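Long-range contact in tannase (Fusobacterium nucleatum subsp. nucleatum ATCC 25586, PDB 6YQ4), which is a tannase that acts against gallotannins, probably as a hydrolase of the alpha/beta-hydrolase class, and binds magnesium: residues Phe356-Asn366 against Ser376-Asn387. Residues are numbered along the deposited sequence; the frame is centred on the assembly and turned at random.
Sequences FDSLDASSGEN and SKHFTKFSFDIN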
ATOM      1  N   PHE A 356      -6.752  11.948  -7.635  1.00 31.28           N
ATOM      2  CA  PHE A 356      -5.815  12.070  -6.521  1.00 28.38           C
ATOM      3  C   PHE A 356      -5.404  13.512  -6.240  1.00 34.64           C
ATOM      4  O   PHE A 356      -5.504  13.962  -5.090  1.00 36.93           O
ATOM      5  CB  PHE A 356      -4.576  11.187  -6.771  1.00 35.44           C
ATOM      6  CG  PHE A 356      -4.908   9.725  -6.860  1.00 35.90           C
ATOM      7  CD1 PHE A 356      -5.337   9.172  -8.063  1.00 27.83           C
ATOM      8  CD2 PHE A 356      -4.863   8.921  -5.738  1.00 25.48           C
ATOM      9  CE1 PHE A 356      -5.700   7.858  -8.149  1.00 19.12           C
ATOM     10  CE2 PHE A 356      -5.218   7.589  -5.822  1.00 32.66           C
ATOM     11  CZ  PHE A 356      -5.632   7.054  -7.035  1.00 30.34           C
ATOM     12  N   ASP A 357      -4.961  14.275  -7.249  1.00 25.12           N
ATOM     13  CA  ASP A 357      -4.656  15.696  -7.042  1.00 29.79           C
ATOM     14  C   ASP A 357      -5.852  16.550  -7.481  1.00 37.49           C
ATOM     15  O   ASP A 357      -5.888  17.076  -8.606  1.00 35.22           O
ATOM     16  CB  ASP A 357      -3.379  16.107  -7.767  1.00 23.34           C
ATOM     17  CG  ASP A 357      -2.864  17.458  -7.285  1.00 34.75           C
ATOM     18  OD1 ASP A 357      -3.554  18.025  -6.401  1.00 36.87           O
ATOM     19  OD2 ASP A 357      -1.793  17.943  -7.753  1.00 25.06           O
ATOM     20  N   SER A 358      -6.825  16.713  -6.567  1.00 30.65           N
ATOM     21  CA  SER A 358      -8.035  17.501  -6.828  1.00 33.25           C
ATOM     22  C   SER A 358      -7.735  18.985  -6.982  1.00 32.68           C
ATOM     23  O   SER A 358      -6.841  19.529  -6.334  1.00 33.87           O
ATOM     24  CB  SER A 358      -9.058  17.359  -5.695  1.00 39.91           C
ATOM     25  OG  SER A 358      -9.088  16.056  -5.173  1.00 50.01           O
ATOM     26  N   LEU A 359      -8.559  19.654  -7.797  1.00 35.03           N
ATOM     27  CA  LEU A 359      -8.360  21.071  -8.099  1.00 37.39           C
ATOM     28  C   LEU A 359      -8.563  21.984  -6.889  1.00 38.87           C
ATOM     29  O   LEU A 359      -8.024  23.095  -6.873  1.00 36.78           O
ATOM     30  CB  LEU A 359      -9.297  21.510  -9.225  1.00 30.86           C
ATOM     31  CG  LEU A 359      -8.961  20.944 -10.597  1.00 38.74           C
ATOM     32  CD1 LEU A 359      -9.674  21.721 -11.663  1.00 40.55           C
ATOM     33  CD2 LEU A 359      -7.465  20.954 -10.828  1.00 38.77           C
ATOM     34  N   ASP A 360      -9.338  21.564  -5.892  1.00 34.53           N
ATOM     35  CA  ASP A 360      -9.478  22.320  -4.653  1.00 38.36           C
ATOM     36  C   ASP A 360      -8.597  21.768  -3.529  1.00 41.44           C
ATOM     37  O   ASP A 360      -8.778  22.156  -2.370  1.00 43.67           O
ATOM     38  CB  ASP A 360     -10.945  22.352  -4.212  1.00 35.60           C
ATOM     39  CG  ASP A 360     -11.461  20.985  -3.794  1.00 56.58           C
ATOM     40  OD1 ASP A 360     -10.886  19.968  -4.231  1.00 63.09           O
ATOM     41  OD2 ASP A 360     -12.457  20.927  -3.041  1.00 67.84           O
ATOM     42  N   ALA A 361      -7.678  20.844  -3.848  1.00 30.56           N
ATOM     43  CA  ALA A 361      -6.679  20.323  -2.904  1.00 33.50           C
ATOM     44  C   ALA A 361      -7.314  19.592  -1.725  1.00 28.22           C
ATOM     45  O   ALA A 361      -6.797  19.626  -0.614  1.00 34.39           O
ATOM     46  CB  ALA A 361      -5.752  21.438  -2.395  1.00 29.90           C
ATOM     47  N   SER A 362      -8.420  18.893  -1.950  1.00 33.39           N
ATOM     48  CA  SER A 362      -9.225  18.350  -0.865  1.00 34.22           C
ATOM     49  C   SER A 362      -9.138  16.838  -0.732  1.00 35.55           C
ATOM     50  O   SER A 362      -9.733  16.282   0.196  1.00 32.38           O
ATOM     51  CB  SER A 362     -10.693  18.731  -1.073  1.00 44.89           C
ATOM     52  OG  SER A 362     -11.182  18.065  -2.234  1.00 51.14           O
ATOM     53  N   SER A 363      -8.455  16.157  -1.643  1.00 37.26           N
ATOM     54  CA  SER A 363      -8.325  14.726  -1.498  1.00 38.03           C
ATOM     55  C   SER A 363      -7.480  14.415  -0.272  1.00 37.71           C
ATOM     56  O   SER A 363      -6.770  15.277   0.264  1.00 24.10           O
ATOM     57  CB  SER A 363      -7.705  14.104  -2.756  1.00 36.23           C
ATOM     58  OG  SER A 363      -6.308  13.947  -2.609  1.00 36.48           O
ATOM     59  N   GLY A 364      -7.575  13.164   0.179  1.00 29.68           N
ATOM     60  CA  GLY A 364      -6.721  12.725   1.262  1.00 25.76           C
ATOM     61  C   GLY A 364      -5.254  12.790   0.892  1.00 32.33           C
ATOM     62  O   GLY A 364      -4.400  13.037   1.753  1.00 33.97           O
ATOM     63  N   GLU A 365      -4.937  12.548  -0.394  1.00 33.66           N
ATOM     64  CA  GLU A 365      -3.546  12.613  -0.856  1.00 26.31           C
ATOM     65  C   GLU A 365      -3.051  14.060  -0.901  1.00 21.98           C
ATOM     66  O   GLU A 365      -1.898  14.334  -0.562  1.00 26.90           O
ATOM     67  CB  GLU A 365      -3.405  11.964  -2.235  1.00 28.18           C
ATOM     68  CG  GLU A 365      -3.454  10.435  -2.247  1.00 41.46           C
ATOM     69  CD  GLU A 365      -4.849   9.872  -1.983  1.00 45.00           C
ATOM     70  OE1 GLU A 365      -4.943   8.859  -1.250  1.00 45.16           O
ATOM     71  OE2 GLU A 365      -5.846  10.438  -2.502  1.00 39.32           O
ATOM     72  N   ASN A 366      -3.890  14.986  -1.366  1.00 23.48           N
ATOM     73  CA  ASN A 366      -3.658  16.416  -1.124  1.00 27.87           C
ATOM     74  C   ASN A 366      -3.298  16.680   0.333  1.00 27.93           C
ATOM     75  O   ASN A 366      -2.357  17.418   0.635  1.00 27.63           O
ATOM     76  CB  ASN A 366      -4.910  17.212  -1.455  1.00 25.07           C
ATOM     77  CG  ASN A 366      -5.168  17.328  -2.926  1.00 32.92           C
ATOM     78  OD1 ASN A 366      -6.303  17.118  -3.369  1.00 30.86           O
ATOM     79  ND2 ASN A 366      -4.146  17.726  -3.694  1.00 26.10           N
ATOM     80  N   SER A 376      -3.029  21.058   3.099  1.00 34.97           N
ATOM     81  CA  SER A 376      -2.953  20.291   1.861  1.00 29.75           C
ATOM     82  C   SER A 376      -2.136  21.066   0.842  1.00 40.08           C
ATOM     83  O   SER A 376      -1.895  22.264   0.994  1.00 31.34           O
ATOM     84  CB  SER A 376      -4.320  19.998   1.245  1.00 28.79           C
ATOM     85  OG  SER A 376      -5.043  21.206   1.037  1.00 30.34           O
ATOM     86  N   LYS A 377      -1.700  20.349  -0.198  1.00 33.10           N
ATOM     87  CA  LYS A 377      -0.948  20.936  -1.298  1.00 28.98           C
ATOM     88  C   LYS A 377      -1.243  20.134  -2.556  1.00 38.54           C
ATOM     89  O   LYS A 377      -1.847  19.056  -2.506  1.00 32.51           O
ATOM     90  CB  LYS A 377       0.565  20.957  -1.043  1.00 29.16           C
ATOM     91  CG  LYS A 377       1.024  21.745   0.176  1.00 30.53           C
ATOM     92  CD  LYS A 377       2.457  22.204   0.037  1.00 31.34           C
ATOM     93  CE  LYS A 377       3.105  22.539   1.375  1.00 32.34           C
ATOM     94  NZ  LYS A 377       4.535  22.952   1.231  1.00 33.25           N
ATOM     95  N   HIS A 378      -0.827  20.688  -3.691  1.00 33.51           N
ATOM     96  CA  HIS A 378      -0.769  19.935  -4.929  1.00 38.44           C
ATOM     97  C   HIS A 378       0.507  19.115  -4.982  1.00 40.92           C
ATOM     98  O   HIS A 378       1.451  19.343  -4.223  1.00 42.60           O
ATOM     99  CB  HIS A 378      -0.834  20.863  -6.137  1.00 39.23           C
ATOM    100  CG  HIS A 378      -2.083  21.675  -6.178  1.00 36.27           C
ATOM    101  ND1 HIS A 378      -3.328  21.100  -6.303  1.00 33.84           N
ATOM    102  CD2 HIS A 378      -2.287  23.008  -6.047  1.00 38.05           C
ATOM    103  CE1 HIS A 378      -4.250  22.049  -6.267  1.00 43.59           C
ATOM    104  NE2 HIS A 378      -3.645  23.216  -6.118  1.00 42.71           N
ATOM    105  N   PHE A 379       0.514  18.143  -5.896  1.00 35.75           N
ATOM    106  CA  PHE A 379       1.709  17.349  -6.149  1.00 34.97           C
ATOM    107  C   PHE A 379       1.838  16.961  -7.620  1.00 34.14           C
ATOM    108  O   PHE A 379       2.698  16.133  -7.955  1.00 29.05           O
ATOM    109  CB  PHE A 379       1.733  16.082  -5.280  1.00 32.10           C
ATOM    110  CG  PHE A 379       0.410  15.393  -5.162  1.00 32.19           C
ATOM    111  CD1 PHE A 379       0.136  14.255  -5.915  1.00 33.03           C
ATOM    112  CD2 PHE A 379      -0.566  15.878  -4.286  1.00 25.94           C
ATOM    113  CE1 PHE A 379      -1.099  13.596  -5.799  1.00 28.91           C
ATOM    114  CE2 PHE A 379      -1.796  15.242  -4.154  1.00 22.43           C
ATOM    115  CZ  PHE A 379      -2.068  14.095  -4.915  1.00 33.91           C
ATOM    116  N   THR A 380       1.023  17.521  -8.502  1.00 28.27           N
ATOM    117  CA  THR A 380       1.149  17.305  -9.925  1.00 30.23           C
ATOM    118  C   THR A 380       1.240  18.670 -10.573  1.00 37.07           C
ATOM    119  O   THR A 380       0.665  19.645 -10.085  1.00 38.81           O
ATOM    120  CB  THR A 380      -0.036  16.519 -10.524  1.00 33.13           C
ATOM    121  OG1 THR A 380      -1.244  17.302 -10.437  1.00 33.75           O
ATOM    122  CG2 THR A 380      -0.228  15.209  -9.781  1.00 22.71           C
ATOM    123  N   LYS A 381       1.997  18.732 -11.660  1.00 33.46           N
ATOM    124  CA  LYS A 381       2.009  19.941 -12.463  1.00 32.77           C
ATOM    125  C   LYS A 381       0.619  20.257 -12.997  1.00 30.69           C
ATOM    126  O   LYS A 381       0.284  21.428 -13.205  1.00 36.53           O
ATOM    127  CB  LYS A 381       3.014  19.770 -13.607  1.00 35.79           C
ATOM    128  CG  LYS A 381       3.127  20.947 -14.543  1.00 39.36           C
ATOM    129  CD  LYS A 381       3.688  20.526 -15.890  1.00 41.67           C
ATOM    130  CE  LYS A 381       3.762  21.719 -16.794  1.00 42.30           C
ATOM    131  NZ  LYS A 381       4.116  22.912 -15.975  1.00 43.63           N
ATOM    132  N   PHE A 382      -0.205  19.231 -13.219  1.00 29.40           N
ATOM    133  CA  PHE A 382      -1.458  19.435 -13.940  1.00 35.02           C
ATOM    134  C   PHE A 382      -2.462  20.238 -13.100  1.00 35.93           C
ATOM    135  O   PHE A 382      -3.001  21.252 -13.554  1.00 38.17           O
ATOM    136  CB  PHE A 382      -2.045  18.081 -14.365  1.00 26.68           C
ATOM    137  CG  PHE A 382      -3.416  18.188 -14.960  1.00 30.38           C
ATOM    138  CD1 PHE A 382      -3.574  18.435 -16.316  1.00 35.24           C
ATOM    139  CD2 PHE A 382      -4.553  18.094 -14.157  1.00 35.40           C
ATOM    140  CE1 PHE A 382      -4.847  18.586 -16.871  1.00 32.38           C
ATOM    141  CE2 PHE A 382      -5.837  18.251 -14.691  1.00 27.41           C
ATOM    142  CZ  PHE A 382      -5.985  18.492 -16.049  1.00 38.14           C
ATOM    143  N   SER A 383      -2.738  19.778 -11.882  1.00 33.97           N
ATOM    144  CA  SER A 383      -3.674  20.467 -11.010  1.00 35.20           C
ATOM    145  C   SER A 383      -3.115  21.801 -10.544  1.00 36.97           C
ATOM    146  O   SER A 383      -3.865  22.778 -10.426  1.00 39.89           O
ATOM    147  CB  SER A 383      -4.016  19.572  -9.823  1.00 35.29           C
ATOM    148  OG  SER A 383      -4.480  18.313 -10.291  1.00 35.05           O
ATOM    149  N   PHE A 384      -1.807  21.871 -10.292  1.00 33.45           N
ATOM    150  CA  PHE A 384      -1.222  23.139  -9.872  1.00 37.14           C
ATOM    151  C   PHE A 384      -1.374  24.195 -10.962  1.00 42.64           C
ATOM    152  O   PHE A 384      -1.852  25.307 -10.699  1.00 46.78           O
ATOM    153  CB  PHE A 384       0.248  22.948  -9.490  1.00 31.37           C
ATOM    154  CG  PHE A 384       0.978  24.240  -9.210  1.00 36.31           C
ATOM    155  CD1 PHE A 384       0.926  24.826  -7.952  1.00 42.01           C
ATOM    156  CD2 PHE A 384       1.711  24.879 -10.211  1.00 34.60           C
ATOM    157  CE1 PHE A 384       1.589  26.033  -7.690  1.00 42.20           C
ATOM    158  CE2 PHE A 384       2.374  26.089  -9.957  1.00 37.62           C
ATOM    159  CZ  PHE A 384       2.308  26.666  -8.686  1.00 37.80           C
ATOM    160  N   ASP A 385      -0.995  23.853 -12.204  1.00 36.81           N
ATOM    161  CA  ASP A 385      -1.032  24.831 -13.296  1.00 36.84           C
ATOM    162  C   ASP A 385      -2.447  25.321 -13.568  1.00 42.89           C
ATOM    163  O   ASP A 385      -2.642  26.486 -13.934  1.00 45.89           O
ATOM    164  CB  ASP A 385      -0.453  24.249 -14.595  1.00 39.19           C
ATOM    165  CG  ASP A 385       1.070  24.116 -14.580  1.00 46.38           C
ATOM    166  OD1 ASP A 385       1.725  24.450 -13.574  1.00 50.08           O
ATOM    167  OD2 ASP A 385       1.622  23.662 -15.602  1.00 54.99           O
ATOM    168  N   ILE A 386      -3.449  24.441 -13.463  1.00 45.71           N
ATOM    169  CA  ILE A 386      -4.825  24.910 -13.631  1.00 40.01           C
ATOM    170  C   ILE A 386      -5.116  26.023 -12.640  1.00 39.78           C
ATOM    171  O   ILE A 386      -5.612  27.097 -13.006  1.00 56.66           O
ATOM    172  CB  ILE A 386      -5.832  23.758 -13.468  1.00 40.96           C
ATOM    173  CG1 ILE A 386      -5.879  22.869 -14.702  1.00 43.09           C
ATOM    174  CG2 ILE A 386      -7.214  24.323 -13.236  1.00 35.76           C
ATOM    175  CD1 ILE A 386      -6.876  21.735 -14.543  1.00 31.58           C
ATOM    176  N   ASN A 387      -4.784  25.794 -11.369  1.00 39.66           N
ATOM    177  CA  ASN A 387      -5.100  26.775 -10.338  1.00 48.42           C
ATOM    178  C   ASN A 387      -4.204  28.003 -10.450  1.00 53.41           C
ATOM    179  O   ASN A 387      -4.661  29.141 -10.265  1.00 60.63           O
ATOM    180  CB  ASN A 387      -4.989  26.124  -8.960  1.00 36.05           C
ATOM    181  CG  ASN A 387      -6.196  25.256  -8.639  1.00 41.74           C
ATOM    182  OD1 ASN A 387      -7.333  25.650  -8.877  1.00 47.83           O
ATOM    183  ND2 ASN A 387      -5.950  24.061  -8.127  1.00 43.76           N
TER
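Asp357 lays its CB over one face of the Phe379 ring, 4.0 Å from the centroid, while Phe356 O meets the same ring at its edge, near CZ. The His378 ring has Ser383 O and Phe384 CA of its own segment above one face, both offset toward the rim; at its edge stand the Asp357 carboxylate and the carbonyls of Ser358 and Leu359. A first torsion of -166° swings the buried Asp357 carboxylate away from its own backbone N and among five donors. His378 ND1 reaches Asp357 OD1 at 3.1 Å, nearly straight (169°), on the syn side but tilted out of the carboxylate plane; Asn366 ND2 comes to Asp357 OD1 from the opposite face. Asp357 OD2 accepts three hydrogen bonds, from Thr380 OG1 (2.8 Å) and Thr380 N on the anti side, both tilted from the plane, and from Phe379 N above it. Five donors probably favour the charged form and fix the group's rotation. Asn366 ND2 also donates a hydrogen bond to Lys377 O (2.9 Å), and Lys377 N donates one to Asn366 O. Farther out, Leu359 CD2 rests 3.8 Å from Ile386 CD1. Thr380 N-caps helix 381-394, and Ser363 with Asn366 forms a capping box on helix 364-368: a buried aspartate joins two capped helix starts.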